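Side-chain contacts in putative SnoaL-like polyketide cyclase (PDB 3KKG), which probably closes rings in a polyketide precursor, as a putative cyclase of the SnoaL-like family in the NTF2 clan: residues Q49-E52 / Q56-A59; P98-P103 / T131-V136. All blocks are in the same frame, centred on the assembly; numbering follows the deposited sequence. Where two conformers were deposited one is given.

Interaction 1: Q49-E52 / Q56-A59; sequences QAVE and QAIA
Two torsions bring V51 and Q56 together: CG1 of V51 is anti to its backbone N (chi1 172°), which sends that branch at the helix, while the side chain of Q56 leaves on the far side from its own carbonyl carbon and then bends at chi2 (87°), laying its amide across the end of the strand. The CG1 methyl presses on helix backbone more than on side chains. It comes within 3.5 Å of the carbonyl carbon C of Q56 and within 3.6 Å of N of A57, covering the peptide link between them. The aliphatic base of Q56 joins in, its CB 3.7 Å from V51 CG1, and the CB of A57 completes the apolar patch at 4.3 Å from the same methyl. The second cluster gathers round the carbonyl of E52. Its O lies 3.4 Å from CD of Q56, over one flat face of the amide and almost straight above that carbon, a polar approach that probably suits the partial positive charge on CD. No hydrogen bond forms: OE1 of Q56 is itself an acceptor, and NE2, the amide's donor, stays 4.0 Å from E52 O. The example illustrates how a short strand can pass into a helix almost at once, with one valine methyl and one bent, exposed glutamine chain making the contact where they meet. The carboxylate of E52 forms a salt bridge through OE2 with NH1 of R42. Strand 51-52 lies at one edge of the chain's mixed sheet, and V51 is paired by backbone hydrogen bonds with S43 of strand 41-45. Helix 54-67 lies against that same strand through A57, which touches F41 and S43, and through I58 it also packs on helix 29-36, touching W29 and W33.

Interaction 2: P98-P103 / T131-V136; sequences PFLGVP and TDLLAV
F99 and L100 face L133 and V136 from a type I' beta turn, F99 to V102, whose two end residues are paired by backbone hydrogen bonds in both directions and which stands before the first turn of a helix, the CA atoms of F99 and V136 being 10.1 Å apart. Side chains bridge that interval. The ring of F99, with CG anti to the backbone N (chi1 -172°), reaches forward and sets CE2 4.1 Å from CG1 of V136, the two side chains crossing at about a right angle. CD1 of L133 approaches the ring at its edge, near the plane, 4.2 Å from CE2 of F99. One ring face is covered by L100, whose CG lies 3.8 Å above the centre of the F99 ring, and the CD1 methyls of L100 and L133 meet tip to tip. D132 is the N-cap of the helix: its OD1 accepts from N of A135, met from above the carboxylate plane, while OD2 bonds to S47 of the second subunit. The contact thus packs the loop joining antiparallel strands 84-94 and 108-120 on the start of the C-terminal helix 133-140. F68 stacks edge-to-face with F99, V136 rests on V111 of strand 108-120, and L100 touches M137 and F99 touches I140, continuing the apolar contact along helix 133-140.

How the interactions relate
Interaction 1 closes before interaction 2 opens along the chain, and their centres lie 18 Å apart, with about 10 Å between nearest atoms. Both pack against the single curved mixed sheet expected of an NTF2-like fold: interaction 1 joins strand 51-52, at one edge of the sheet within this chain, to helix 54-67, whereas interaction 2 sets a loop against the C-terminal helix. They are connected indirectly. Helix 54-67 begins at interaction 1 and ends just before F68, a neighbour of interaction 2, and H46, just after strand 41-45, touches L133. Glycol molecules bound near F99 and L100 probably come from the crystallisation liquor, though such molecules often mark pockets.

Interaction 1: Q49-E52 / Q56-A59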
ATOM      1  N   GLN A  49      14.794   1.281   4.037  0.50 20.42           N
ATOM      2  CA  GLN A  49      15.518   0.034   3.958  0.50 22.80           C
ATOM      3  C   GLN A  49      14.918  -0.940   4.990  0.50 20.44           C
ATOM      4  O   GLN A  49      14.407  -0.525   6.038  0.50 21.24           O
ATOM      5  CB  GLN A  49      17.029   0.224   4.159  0.50 24.02           C
ATOM      6  CG  GLN A  49      17.492   0.588   5.564  0.50 27.94           C
ATOM      7  CD  GLN A  49      19.025   0.560   5.714  0.50 29.77           C
ATOM      8  OE1 GLN A  49      19.765   0.623   4.728  0.50 32.68           O
ATOM      9  NE2 GLN A  49      19.496   0.477   6.956  0.50 31.99           N
ATOM     10  N   ALA A  50      14.969  -2.223   4.676  1.00 19.58           N
ATOM     11  CA  ALA A  50      14.453  -3.247   5.558  1.00 19.99           C
ATOM     12  C   ALA A  50      15.096  -3.208   6.943  1.00 21.20           C
ATOM     13  O   ALA A  50      16.335  -2.989   7.087  1.00 18.99           O
ATOM     14  CB  ALA A  50      14.612  -4.669   4.951  1.00 21.86           C
ATOM     15  N   VAL A  51      14.266  -3.420   7.961  1.00 19.26           N
ATOM     16  CA  VAL A  51      14.772  -3.672   9.321  1.00 18.81           C
ATOM     17  C   VAL A  51      14.856  -5.184   9.431  1.00 19.39           C
ATOM     18  O   VAL A  51      13.820  -5.882   9.301  1.00 18.71           O
ATOM     19  CB  VAL A  51      13.814  -3.090  10.375  1.00 19.72           C
ATOM     20  CG1 VAL A  51      14.220  -3.526  11.788  1.00 20.09           C
ATOM     21  CG2 VAL A  51      13.772  -1.549  10.265  1.00 22.09           C
ATOM     22  N   GLU A  52      16.066  -5.711   9.665  1.00 18.58           N
ATOM     23  CA  GLU A  52      16.348  -7.136   9.570  1.00 19.53           C
ATOM     24  C   GLU A  52      16.460  -7.743  10.970  1.00 19.13           C
ATOM     25  O   GLU A  52      17.259  -7.287  11.804  1.00 20.19           O
ATOM     26  CB  GLU A  52      17.667  -7.382   8.870  1.00 23.40           C
ATOM     27  CG  GLU A  52      17.848  -6.669   7.575  1.00 29.52           C
ATOM     28  CD  GLU A  52      17.410  -7.457   6.381  1.00 36.81           C
ATOM     29  OE1 GLU A  52      17.085  -8.674   6.496  1.00 43.09           O
ATOM     30  OE2 GLU A  52      17.426  -6.840   5.299  1.00 40.73           O
ATOM     31  N   GLN A  56      14.869  -6.569  16.181  1.00 19.33           N
ATOM     32  CA  GLN A  56      15.026  -5.243  15.545  1.00 18.58           C
ATOM     33  C   GLN A  56      13.697  -4.749  15.008  1.00 17.94           C
ATOM     34  O   GLN A  56      13.322  -3.574  15.183  1.00 19.25           O
ATOM     35  CB  GLN A  56      16.055  -5.321  14.430  1.00 19.86           C
ATOM     36  CG  GLN A  56      17.496  -5.587  14.922  1.00 23.02           C
ATOM     37  CD  GLN A  56      17.855  -7.071  15.095  1.00 20.86           C
ATOM     38  OE1 GLN A  56      17.004  -7.951  15.085  1.00 21.58           O
ATOM     39  NE2 GLN A  56      19.148  -7.338  15.309  1.00 23.16           N
ATOM     40  N   ALA A  57      12.972  -5.653  14.360  1.00 18.02           N
ATOM     41  CA  ALA A  57      11.678  -5.282  13.818  1.00 17.25           C
ATOM     42  C   ALA A  57      10.649  -4.974  14.912  1.00 16.84           C
ATOM     43  O   ALA A  57       9.833  -4.050  14.803  1.00 18.38           O
ATOM     44  CB  ALA A  57      11.161  -6.395  12.921  1.00 18.19           C
ATOM     45  N   ILE A  58      10.663  -5.754  15.976  1.00 18.77           N
ATOM     46  CA  ILE A  58       9.861  -5.450  17.137  1.00 18.61           C
ATOM     47  C   ILE A  58      10.180  -4.082  17.744  1.00 18.58           C
ATOM     48  O   ILE A  58       9.284  -3.324  18.078  1.00 18.61           O
ATOM     49  CB  ILE A  58      10.022  -6.579  18.219  1.00 18.51           C
ATOM     50  CG1 ILE A  58       9.253  -7.836  17.802  1.00 17.52           C
ATOM     51  CG2 ILE A  58       9.566  -6.124  19.639  1.00 20.99           C
ATOM     52  CD1 ILE A  58       9.526  -9.019  18.733  1.00 18.35           C
ATOM     53  N   ALA A  59      11.465  -3.784  17.896  1.00 17.89           N
ATOM     54  CA  ALA A  59      11.889  -2.488  18.416  1.00 18.57           C
ATOM     55  C   ALA A  59      11.364  -1.327  17.573  1.00 19.83           C
ATOM     56  O   ALA A  59      10.925  -0.317  18.107  1.00 20.19           O
ATOM     57  CB  ALA A  59      13.414  -2.444  18.507  1.00 19.61           C
TER

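Interaction 2: P98-P103 / T131-V136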
ATOM      1  N   PRO A  98       5.798  11.082  21.017  1.00 17.88           N
ATOM      2  CA  PRO A  98       6.657  11.496  19.940  1.00 18.26           C
ATOM      3  C   PRO A  98       6.570  10.550  18.758  1.00 18.76           C
ATOM      4  O   PRO A  98       6.411   9.331  18.959  1.00 19.23           O
ATOM      5  CB  PRO A  98       8.069  11.389  20.532  1.00 19.11           C
ATOM      6  CG  PRO A  98       7.955  10.899  21.842  1.00 24.59           C
ATOM      7  CD  PRO A  98       6.523  10.678  22.221  1.00 18.36           C
ATOM      8  N   PHE A  99       6.580  11.090  17.554  1.00 18.33           N
ATOM      9  CA  PHE A  99       6.460  10.251  16.318  1.00 19.91           C
ATOM     10  C   PHE A  99       7.330  10.814  15.180  1.00 19.21           C
ATOM     11  O   PHE A  99       7.076  11.896  14.695  1.00 19.73           O
ATOM     12  CB  PHE A  99       5.001  10.217  15.862  1.00 18.03           C
ATOM     13  CG  PHE A  99       4.737   9.250  14.731  1.00 17.74           C
ATOM     14  CD1 PHE A  99       4.748   7.886  14.970  1.00 18.72           C
ATOM     15  CD2 PHE A  99       4.444   9.701  13.470  1.00 18.54           C
ATOM     16  CE1 PHE A  99       4.443   6.996  13.931  1.00 20.24           C
ATOM     17  CE2 PHE A  99       4.185   8.806  12.450  1.00 20.67           C
ATOM     18  CZ  PHE A  99       4.151   7.464  12.698  1.00 19.27           C
ATOM     19  N   LEU A 100       8.319  10.030  14.813  1.00 23.62           N
ATOM     20  CA  LEU A 100       9.191  10.349  13.670  1.00 25.43           C
ATOM     21  C   LEU A 100       9.713  11.790  13.708  1.00 25.04           C
ATOM     22  O   LEU A 100       9.679  12.559  12.711  1.00 26.34           O
ATOM     23  CB  LEU A 100       8.482  10.024  12.343  1.00 24.74           C
ATOM     24  CG  LEU A 100       7.999   8.580  12.195  1.00 28.93           C
ATOM     25  CD1 LEU A 100       7.396   8.383  10.762  1.00 27.69           C
ATOM     26  CD2 LEU A 100       9.085   7.540  12.536  1.00 29.47           C
ATOM     27  N   GLY A 101      10.117  12.178  14.918  1.00 27.01           N
ATOM     28  CA  GLY A 101      10.715  13.485  15.168  1.00 27.73           C
ATOM     29  C   GLY A 101       9.749  14.598  15.508  1.00 26.95           C
ATOM     30  O   GLY A 101      10.149  15.741  15.776  1.00 26.63           O
ATOM     31  N   VAL A 102       8.454  14.290  15.543  1.00 19.61           N
ATOM     32  CA  VAL A 102       7.483  15.350  15.789  1.00 19.62           C
ATOM     33  C   VAL A 102       7.104  15.142  17.294  1.00 16.91           C
ATOM     34  O   VAL A 102       6.650  14.037  17.689  1.00 18.39           O
ATOM     35  CB  VAL A 102       6.242  15.196  14.920  1.00 19.95           C
ATOM     36  CG1 VAL A 102       5.169  16.241  15.248  1.00 22.69           C
ATOM     37  CG2 VAL A 102       6.616  15.300  13.428  1.00 24.09           C
ATOM     38  N   PRO A 103       7.208  16.175  18.117  1.00 16.75           N
ATOM     39  CA  PRO A 103       6.784  16.090  19.497  1.00 18.42           C
ATOM     40  C   PRO A 103       5.311  15.766  19.558  1.00 17.72           C
ATOM     41  O   PRO A 103       4.561  16.048  18.623  1.00 18.08           O
ATOM     42  CB  PRO A 103       7.044  17.485  20.024  1.00 17.56           C
ATOM     43  CG  PRO A 103       8.203  17.948  19.194  1.00 20.00           C
ATOM     44  CD  PRO A 103       7.843  17.478  17.824  1.00 18.08           C
ATOM     45  N   THR A 131       0.972   3.437   4.582  1.00 17.41           N
ATOM     46  CA  THR A 131      -0.204   4.269   4.857  1.00 16.74           C
ATOM     47  C   THR A 131      -0.087   5.564   4.102  1.00 18.89           C
ATOM     48  O   THR A 131       0.787   5.728   3.280  1.00 19.17           O
ATOM     49  CB  THR A 131      -0.434   4.402   6.364  1.00 18.96           C
ATOM     50  OG1 THR A 131      -1.710   5.052   6.588  1.00 18.53           O
ATOM     51  CG2 THR A 131       0.638   5.239   7.072  1.00 19.56           C
ATOM     52  N   ASP A 132      -0.944   6.548   4.420  1.00 18.04           N
ATOM     53  CA  ASP A 132      -0.737   7.890   3.852  1.00 16.95           C
ATOM     54  C   ASP A 132       0.107   8.673   4.864  1.00 17.78           C
ATOM     55  O   ASP A 132      -0.348   9.491   5.654  1.00 17.88           O
ATOM     56  CB  ASP A 132      -2.060   8.602   3.637  1.00 18.01           C
ATOM     57  CG  ASP A 132      -1.885   9.866   2.801  1.00 18.76           C
ATOM     58  OD1 ASP A 132      -0.731  10.366   2.671  1.00 18.31           O
ATOM     59  OD2 ASP A 132      -2.906  10.402   2.304  1.00 19.63           O
ATOM     60  N   LEU A 133       1.406   8.362   4.860  1.00 18.38           N
ATOM     61  CA  LEU A 133       2.304   8.929   5.823  1.00 18.02           C
ATOM     62  C   LEU A 133       2.492  10.421   5.585  1.00 16.68           C
ATOM     63  O   LEU A 133       2.649  11.155   6.562  1.00 17.70           O
ATOM     64  CB  LEU A 133       3.657   8.211   5.802  1.00 18.58           C
ATOM     65  CG  LEU A 133       4.642   8.547   6.909  1.00 21.72           C
ATOM     66  CD1 LEU A 133       4.124   8.174   8.279  1.00 23.06           C
ATOM     67  CD2 LEU A 133       5.972   7.795   6.647  1.00 20.98           C
ATOM     68  N   LEU A 134       2.418  10.901   4.355  1.00 16.74           N
ATOM     69  CA  LEU A 134       2.495  12.342   4.108  1.00 17.41           C
ATOM     70  C   LEU A 134       1.318  13.051   4.785  1.00 17.94           C
ATOM     71  O   LEU A 134       1.471  14.091   5.453  1.00 17.70           O
ATOM     72  CB  LEU A 134       2.458  12.639   2.603  1.00 20.30           C
ATOM     73  CG  LEU A 134       2.488  14.109   2.244  1.00 19.07           C
ATOM     74  CD1 LEU A 134       3.792  14.768   2.751  1.00 25.21           C
ATOM     75  CD2 LEU A 134       2.311  14.285   0.703  1.00 20.49           C
ATOM     76  N   ALA A 135       0.113  12.483   4.689  1.00 17.20           N
ATOM     77  CA  ALA A 135      -1.017  13.099   5.318  1.00 17.01           C
ATOM     78  C   ALA A 135      -0.857  13.074   6.844  1.00 17.35           C
ATOM     79  O   ALA A 135      -1.235  14.055   7.528  1.00 18.95           O
ATOM     80  CB  ALA A 135      -2.342  12.434   4.918  1.00 18.41           C
ATOM     81  N   VAL A 136      -0.346  11.982   7.388  1.00 16.94           N
ATOM     82  CA  VAL A 136      -0.136  11.887   8.842  1.00 18.40           C
ATOM     83  C   VAL A 136       0.859  12.957   9.295  1.00 19.33           C
ATOM     84  O   VAL A 136       0.602  13.739  10.246  1.00 18.74           O
ATOM     85  CB  VAL A 136       0.322  10.497   9.269  1.00 18.69           C
ATOM     86  CG1 VAL A 136       0.799  10.482  10.743  1.00 19.67           C
ATOM     87  CG2 VAL A 136      -0.797   9.430   9.068  1.00 20.04           C
TER